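Local coordinates for protein terminal oxygenase component of carbazole 1,9a-dioxygenase (Sphingomonas, PDB 3GKQ) that is the terminal oxygenase of carbazole 1,9a-dioxygenase, in which a Rieske [2Fe-2S] cluster probably feeds electrons to a non-heme iron for dioxygenation of the aromatic substrate, at residues A[20-25]-A[350-355]; A[176-181]-A[364-369]. All blocks are in the same frame, centred on the assembly; numbering follows the deposited sequence.

Contact 1. Residues A[20-25]-A[350-355]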
loop_
_atom_site.group_PDB
_atom_site.type_symbol
_atom_site.label_atom_id
_atom_site.label_comp_id
_atom_site.label_asym_id
_atom_site.label_seq_id
_atom_site.Cartn_x
_atom_site.Cartn_y
_atom_site.Cartn_z
ATOM N N PRO A 20 -20.520 -10.159 -19.241
ATOM C CA PRO A 20 -19.621 -9.126 -19.772
ATOM C C PRO A 20 -19.523 -7.917 -18.834
ATOM O O PRO A 20 -18.454 -7.338 -18.657
ATOM C CB PRO A 20 -20.259 -8.768 -21.113
ATOM C CG PRO A 20 -20.911 -10.056 -21.530
ATOM C CD PRO A 20 -21.546 -10.521 -20.234
ATOM N N TYR A 21 -20.655 -7.545 -18.246
ATOM C CA TYR A 21 -20.717 -6.420 -17.319
ATOM C C TYR A 21 -19.817 -6.725 -16.129
ATOM O O TYR A 21 -19.109 -5.850 -15.627
ATOM C CB TYR A 21 -22.164 -6.219 -16.856
ATOM C CG TYR A 21 -22.385 -5.107 -15.855
ATOM C CD1 TYR A 21 -22.348 -3.770 -16.247
ATOM C CD2 TYR A 21 -22.690 -5.396 -14.525
ATOM C CE1 TYR A 21 -22.617 -2.746 -15.342
ATOM C CE2 TYR A 21 -22.961 -4.379 -13.609
ATOM C CZ TYR A 21 -22.927 -3.059 -14.024
ATOM O OH TYR A 21 -23.232 -2.058 -13.133
ATOM N N ILE A 22 -19.847 -7.974 -15.678
ATOM C CA ILE A 22 -19.013 -8.395 -14.559
ATOM C C ILE A 22 -17.528 -8.221 -14.886
ATOM O O ILE A 22 -16.729 -7.886 -14.009
ATOM C CB ILE A 22 -19.284 -9.871 -14.193
ATOM C CG1 ILE A 22 -20.676 -9.992 -13.561
ATOM C CG2 ILE A 22 -18.211 -10.383 -13.227
ATOM C CD1 ILE A 22 -21.103 -11.414 -13.274
ATOM N N ASP A 23 -17.161 -8.439 -16.147
ATOM C CA ASP A 23 -15.765 -8.297 -16.567
ATOM C C ASP A 23 -15.352 -6.860 -16.885
ATOM O O ASP A 23 -14.157 -6.567 -16.964
ATOM C CB ASP A 23 -15.477 -9.156 -17.805
ATOM C CG ASP A 23 -15.545 -10.641 -17.520
ATOM O OD1 ASP A 23 -14.954 -11.084 -16.509
ATOM O OD2 ASP A 23 -16.181 -11.369 -18.311
ATOM N N ALA A 24 -16.332 -5.975 -17.060
ATOM C CA ALA A 24 -16.064 -4.579 -17.420
ATOM C C ALA A 24 -15.611 -3.676 -16.277
ATOM O O ALA A 24 -16.154 -2.589 -16.077
ATOM C CB ALA A 24 -17.299 -3.980 -18.083
ATOM N N LYS A 25 -14.593 -4.110 -15.546
ATOM C CA LYS A 25 -14.091 -3.335 -14.427
ATOM C C LYS A 25 -13.503 -1.986 -14.858
ATOM O O LYS A 25 -13.517 -1.018 -14.094
ATOM C CB LYS A 25 -13.048 -4.161 -13.672
ATOM C CG LYS A 25 -12.570 -3.526 -12.388
ATOM C CD LYS A 25 -11.737 -4.501 -11.569
ATOM C CE LYS A 25 -12.573 -5.669 -11.079
ATOM N NZ LYS A 25 -11.749 -6.619 -10.281
ATOM N N GLY A 350 -19.373 -10.251 -5.022
ATOM C CA GLY A 350 -20.662 -9.602 -4.861
ATOM C C GLY A 350 -21.719 -9.963 -5.889
ATOM O O GLY A 350 -22.890 -10.140 -5.543
ATOM N N TRP A 351 -21.322 -10.080 -7.153
ATOM C CA TRP A 351 -22.280 -10.401 -8.208
ATOM C C TRP A 351 -22.973 -11.738 -7.978
ATOM O O TRP A 351 -24.101 -11.949 -8.435
ATOM C CB TRP A 351 -21.586 -10.412 -9.575
ATOM C CG TRP A 351 -20.774 -9.184 -9.826
ATOM C CD1 TRP A 351 -19.414 -9.096 -9.859
ATOM C CD2 TRP A 351 -21.266 -7.853 -10.013
ATOM N NE1 TRP A 351 -19.025 -7.793 -10.051
ATOM C CE2 TRP A 351 -20.143 -7.006 -10.150
ATOM C CE3 TRP A 351 -22.550 -7.289 -10.078
ATOM C CZ2 TRP A 351 -20.259 -5.628 -10.346
ATOM C CZ3 TRP A 351 -22.668 -5.912 -10.273
ATOM C CH2 TRP A 351 -21.529 -5.100 -10.404
ATOM N N ARG A 352 -22.305 -12.637 -7.264
ATOM C CA ARG A 352 -22.869 -13.957 -6.991
ATOM C C ARG A 352 -23.553 -14.045 -5.627
ATOM O O ARG A 352 -24.533 -14.767 -5.466
ATOM C CB ARG A 352 -21.771 -15.025 -7.026
ATOM C CG ARG A 352 -20.578 -14.688 -7.908
ATOM C CD ARG A 352 -20.917 -14.749 -9.382
ATOM N NE ARG A 352 -19.774 -14.357 -10.204
ATOM C CZ ARG A 352 -19.693 -14.550 -11.517
ATOM N NH1 ARG A 352 -20.692 -15.134 -12.167
ATOM N NH2 ARG A 352 -18.613 -14.159 -12.179
ATOM N N GLU A 353 -23.029 -13.315 -4.648
ATOM C CA GLU A 353 -23.564 -13.375 -3.289
ATOM C C GLU A 353 -24.660 -12.384 -2.917
ATOM O O GLU A 353 -25.327 -12.560 -1.900
ATOM C CB GLU A 353 -22.422 -13.243 -2.282
ATOM C CG GLU A 353 -21.415 -14.368 -2.334
ATOM C CD GLU A 353 -20.313 -14.188 -1.313
ATOM O OE1 GLU A 353 -20.633 -14.003 -0.118
ATOM O OE2 GLU A 353 -19.129 -14.231 -1.701
ATOM N N GLU A 354 -24.837 -11.338 -3.716
ATOM C CA GLU A 354 -25.871 -10.344 -3.436
ATOM C C GLU A 354 -27.233 -11.037 -3.374
ATOM O O GLU A 354 -27.440 -12.062 -4.025
ATOM C CB GLU A 354 -25.893 -9.279 -4.543
ATOM C CG GLU A 354 -26.396 -9.815 -5.894
ATOM C CD GLU A 354 -26.183 -8.847 -7.057
ATOM O OE1 GLU A 354 -25.648 -7.738 -6.852
ATOM O OE2 GLU A 354 -26.556 -9.206 -8.190
ATOM N N VAL A 355 -28.148 -10.492 -2.576
ATOM C CA VAL A 355 -29.505 -11.031 -2.473
ATOM C C VAL A 355 -30.417 -9.876 -2.869
ATOM O O VAL A 355 -30.716 -8.989 -2.064
ATOM C CB VAL A 355 -29.850 -11.483 -1.038
ATOM C CG1 VAL A 355 -31.312 -11.908 -0.971
ATOM C CG2 VAL A 355 -28.956 -12.644 -0.625
#

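Contact 2. Residues A[176-181]-A[364-369]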
loop_
_atom_site.group_PDB
_atom_site.type_symbol
_atom_site.label_atom_id
_atom_site.label_comp_id
_atom_site.label_asym_id
_atom_site.label_seq_id
_atom_site.Cartn_x
_atom_site.Cartn_y
_atom_site.Cartn_z
ATOM N N MET A 176 -20.171 0.917 -9.300
ATOM C CA MET A 176 -20.837 1.203 -8.037
ATOM C C MET A 176 -21.634 2.494 -8.199
ATOM O O MET A 176 -22.691 2.665 -7.589
ATOM C CB MET A 176 -19.816 1.360 -6.903
ATOM C CG MET A 176 -19.033 0.085 -6.595
ATOM S SD MET A 176 -20.072 -1.353 -6.214
ATOM C CE MET A 176 -20.127 -2.175 -7.829
ATOM N N GLY A 177 -21.115 3.395 -9.030
ATOM C CA GLY A 177 -21.785 4.657 -9.284
ATOM C C GLY A 177 -23.058 4.444 -10.080
ATOM O O GLY A 177 -24.113 4.973 -9.729
ATOM N N VAL A 178 -22.968 3.656 -11.150
ATOM C CA VAL A 178 -24.134 3.385 -11.988
ATOM C C VAL A 178 -25.165 2.564 -11.223
ATOM O O VAL A 178 -26.360 2.844 -11.291
ATOM C CB VAL A 178 -23.746 2.617 -13.275
ATOM C CG1 VAL A 178 -24.904 2.647 -14.267
ATOM C CG2 VAL A 178 -22.520 3.237 -13.898
ATOM N N GLU A 179 -24.701 1.547 -10.501
ATOM C CA GLU A 179 -25.593 0.703 -9.714
ATOM C C GLU A 179 -26.374 1.603 -8.746
ATOM O O GLU A 179 -27.603 1.556 -8.696
ATOM C CB GLU A 179 -24.788 -0.340 -8.919
ATOM C CG GLU A 179 -24.077 -1.437 -9.746
ATOM C CD GLU A 179 -24.985 -2.611 -10.104
ATOM O OE1 GLU A 179 -25.768 -3.042 -9.232
ATOM O OE2 GLU A 179 -24.906 -3.115 -11.249
ATOM N N ASN A 180 -25.652 2.425 -7.988
ATOM C CA ASN A 180 -26.270 3.341 -7.024
ATOM C C ASN A 180 -27.195 4.357 -7.708
ATOM O O ASN A 180 -28.295 4.627 -7.230
ATOM C CB ASN A 180 -25.171 4.066 -6.230
ATOM C CG ASN A 180 -25.698 5.246 -5.416
ATOM O OD1 ASN A 180 -25.354 6.401 -5.685
ATOM N ND2 ASN A 180 -26.515 4.962 -4.412
ATOM N N GLY A 181 -26.748 4.908 -8.832
ATOM C CA GLY A 181 -27.558 5.886 -9.541
ATOM C C GLY A 181 -28.904 5.382 -10.048
ATOM O O GLY A 181 -29.923 6.049 -9.879
ATOM N N ILE A 364 -30.983 -4.955 -12.910
ATOM C CA ILE A 364 -30.753 -6.193 -13.636
ATOM C C ILE A 364 -30.960 -5.960 -15.133
ATOM O O ILE A 364 -30.209 -6.481 -15.958
ATOM C CB ILE A 364 -31.698 -7.308 -13.139
ATOM C CG1 ILE A 364 -31.309 -7.705 -11.713
ATOM C CG2 ILE A 364 -31.614 -8.523 -14.055
ATOM C CD1 ILE A 364 -32.286 -8.658 -11.056
ATOM N N GLU A 365 -31.970 -5.171 -15.484
ATOM C CA GLU A 365 -32.233 -4.880 -16.889
ATOM C C GLU A 365 -31.081 -4.073 -17.474
ATOM O O GLU A 365 -30.735 -4.231 -18.645
ATOM C CB GLU A 365 -33.549 -4.108 -17.055
ATOM C CG GLU A 365 -34.788 -4.974 -16.901
ATOM C CD GLU A 365 -34.792 -6.148 -17.865
ATOM O OE1 GLU A 365 -34.661 -5.920 -19.087
ATOM O OE2 GLU A 365 -34.923 -7.299 -17.399
ATOM N N TRP A 366 -30.490 -3.206 -16.659
ATOM C CA TRP A 366 -29.359 -2.401 -17.110
ATOM C C TRP A 366 -28.138 -3.294 -17.361
ATOM O O TRP A 366 -27.467 -3.170 -18.384
ATOM C CB TRP A 366 -29.030 -1.318 -16.074
ATOM C CG TRP A 366 -27.569 -0.966 -15.992
ATOM C CD1 TRP A 366 -26.702 -1.299 -14.986
ATOM C CD2 TRP A 366 -26.797 -0.250 -16.966
ATOM N NE1 TRP A 366 -25.442 -0.834 -15.273
ATOM C CE2 TRP A 366 -25.469 -0.187 -16.481
ATOM C CE3 TRP A 366 -27.096 0.343 -18.201
ATOM C CZ2 TRP A 366 -24.440 0.447 -17.189
ATOM C CZ3 TRP A 366 -26.071 0.973 -18.905
ATOM C CH2 TRP A 366 -24.760 1.018 -18.395
ATOM N N ARG A 367 -27.863 -4.202 -16.432
ATOM C CA ARG A 367 -26.721 -5.098 -16.572
ATOM C C ARG A 367 -26.847 -5.959 -17.831
ATOM O O ARG A 367 -25.857 -6.212 -18.517
ATOM C CB ARG A 367 -26.584 -5.961 -15.307
ATOM C CG ARG A 367 -26.852 -5.138 -14.049
ATOM C CD ARG A 367 -25.936 -5.388 -12.866
ATOM N NE ARG A 367 -26.194 -6.642 -12.183
ATOM C CZ ARG A 367 -26.202 -6.797 -10.859
ATOM N NH1 ARG A 367 -25.975 -5.775 -10.045
ATOM N NH2 ARG A 367 -26.415 -7.998 -10.347
ATOM N N ARG A 368 -28.067 -6.392 -18.140
ATOM C CA ARG A 368 -28.307 -7.209 -19.330
ATOM C C ARG A 368 -28.116 -6.374 -20.595
ATOM O O ARG A 368 -27.436 -6.796 -21.535
ATOM C CB ARG A 368 -29.730 -7.785 -19.312
ATOM C CG ARG A 368 -29.992 -8.790 -18.195
ATOM C CD ARG A 368 -31.476 -9.124 -18.103
ATOM N NE ARG A 368 -31.952 -9.845 -19.278
ATOM C CZ ARG A 368 -31.934 -11.170 -19.401
ATOM N NH1 ARG A 368 -31.468 -11.926 -18.413
ATOM N NH2 ARG A 368 -32.376 -11.742 -20.514
ATOM N N LEU A 369 -28.715 -5.189 -20.614
ATOM C CA LEU A 369 -28.603 -4.302 -21.767
ATOM C C LEU A 369 -27.153 -3.875 -21.977
ATOM O O LEU A 369 -26.638 -3.930 -23.096
ATOM C CB LEU A 369 -29.502 -3.070 -21.582
ATOM C CG LEU A 369 -29.460 -2.014 -22.698
ATOM C CD1 LEU A 369 -30.838 -1.408 -22.901
ATOM C CD2 LEU A 369 -28.444 -0.944 -22.353
#

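Contact 1. Residues A[20-25]-A[350-355]
The hydroxyl of Y21, hydrogen-bonded to OE2 of E179 on helix 174-181, ties down the far end of a ring whose edge faces the indole of W351. This is an offset edge-to-face pair: the Y21 ring and the six-membered ring of W351 have centroids 5.4 Å apart and planes at 75°, and Y21 CE2 lies 3.6 Å from W351 CH2. I22, one residue along the same short helix, brings CG1 over a face of the five-membered ring, 4.0 Å from its centroid and 20° off the normal, in a CH-pi contact. CG2 of I22 adds a touch on W351 CD1 at 3.8 Å. With CG1 beside the backbone N and chi2 extended at 175°, I22 carries CD1 onward to a face of the R352 guanidinium, 3.9 Å from R352 CZ. Replacing W351 with an alanine would probably open a gap between the two helices, leaving the Y21 edge and I22 CG1 without their aromatic surface. The contact, which joins helices 19-23 and 349-353 away from the metal sites, is thus held by aromatic and aliphatic surface, with the exposed R352 guanidinium against I22 at its margin, while the polar end of Y21 is answered by a third helix.

Contact 2. Residues A[176-181]-A[364-369]
Segments 176-181 and 364-369, on helices 174-181 and 361-373 of the Bet v 1-like (helix-grip) catalytic domain, come closest at E179 CA and W366 CA, 8.9 Å apart. Two adjacent residues of each helix meet two of the other. CG1 of V178 comes obliquely onto the indole of W366, 3.6 Å from CE2 and nearly as close to NE1 and CZ2, and the two side chains cross at about a right angle. Beside them E179 and R367 form a buried salt bridge. Both side chains bend to reach it: E179 turns at chi2 (-84°), and R367 folds at chi2 and chi3. One nitrogen, R367 NH1, serves both carboxylate oxygens, giving OE2 of E179 the straighter bond at 3.1 Å and OE1 a weak, bent one. Each charge has a further mate, R75 of the second subunit for E179 and E354 for R367, so the pair is one link in a longer chain of charges that crosses the subunit interface. The E179 side chain lies about 11 Å from a bound iron(II) ion. R367 NH1 meets OE2 of E179 on the syn side but 25° out of the carboxylate plane, while OE2 is only 11° out of the guanidinium plane.

The centres of the two contacts lie 10 Å apart, on the same side of the chain's centre. Their segments alternate along the chain: 20-25, 176-181, 350-355, then 364-369, with helices 349-353 and 361-373 following each other. An N-terminal helix and the C-terminal helices are thereby gathered onto helix 174-181 of the catalytic domain. The contacts share charged groups, and W351 also packs on E179 and R367. Contact 1 meets the second subunit mainly through V355, whereas contact 2 bonds to R75 and Y95 of that subunit, which line its [2Fe-2S] pocket. N180 bonds both that Y95 and the iron ligand D334, consistent with electron transfer between subunits, as in related Rieske oxygenases.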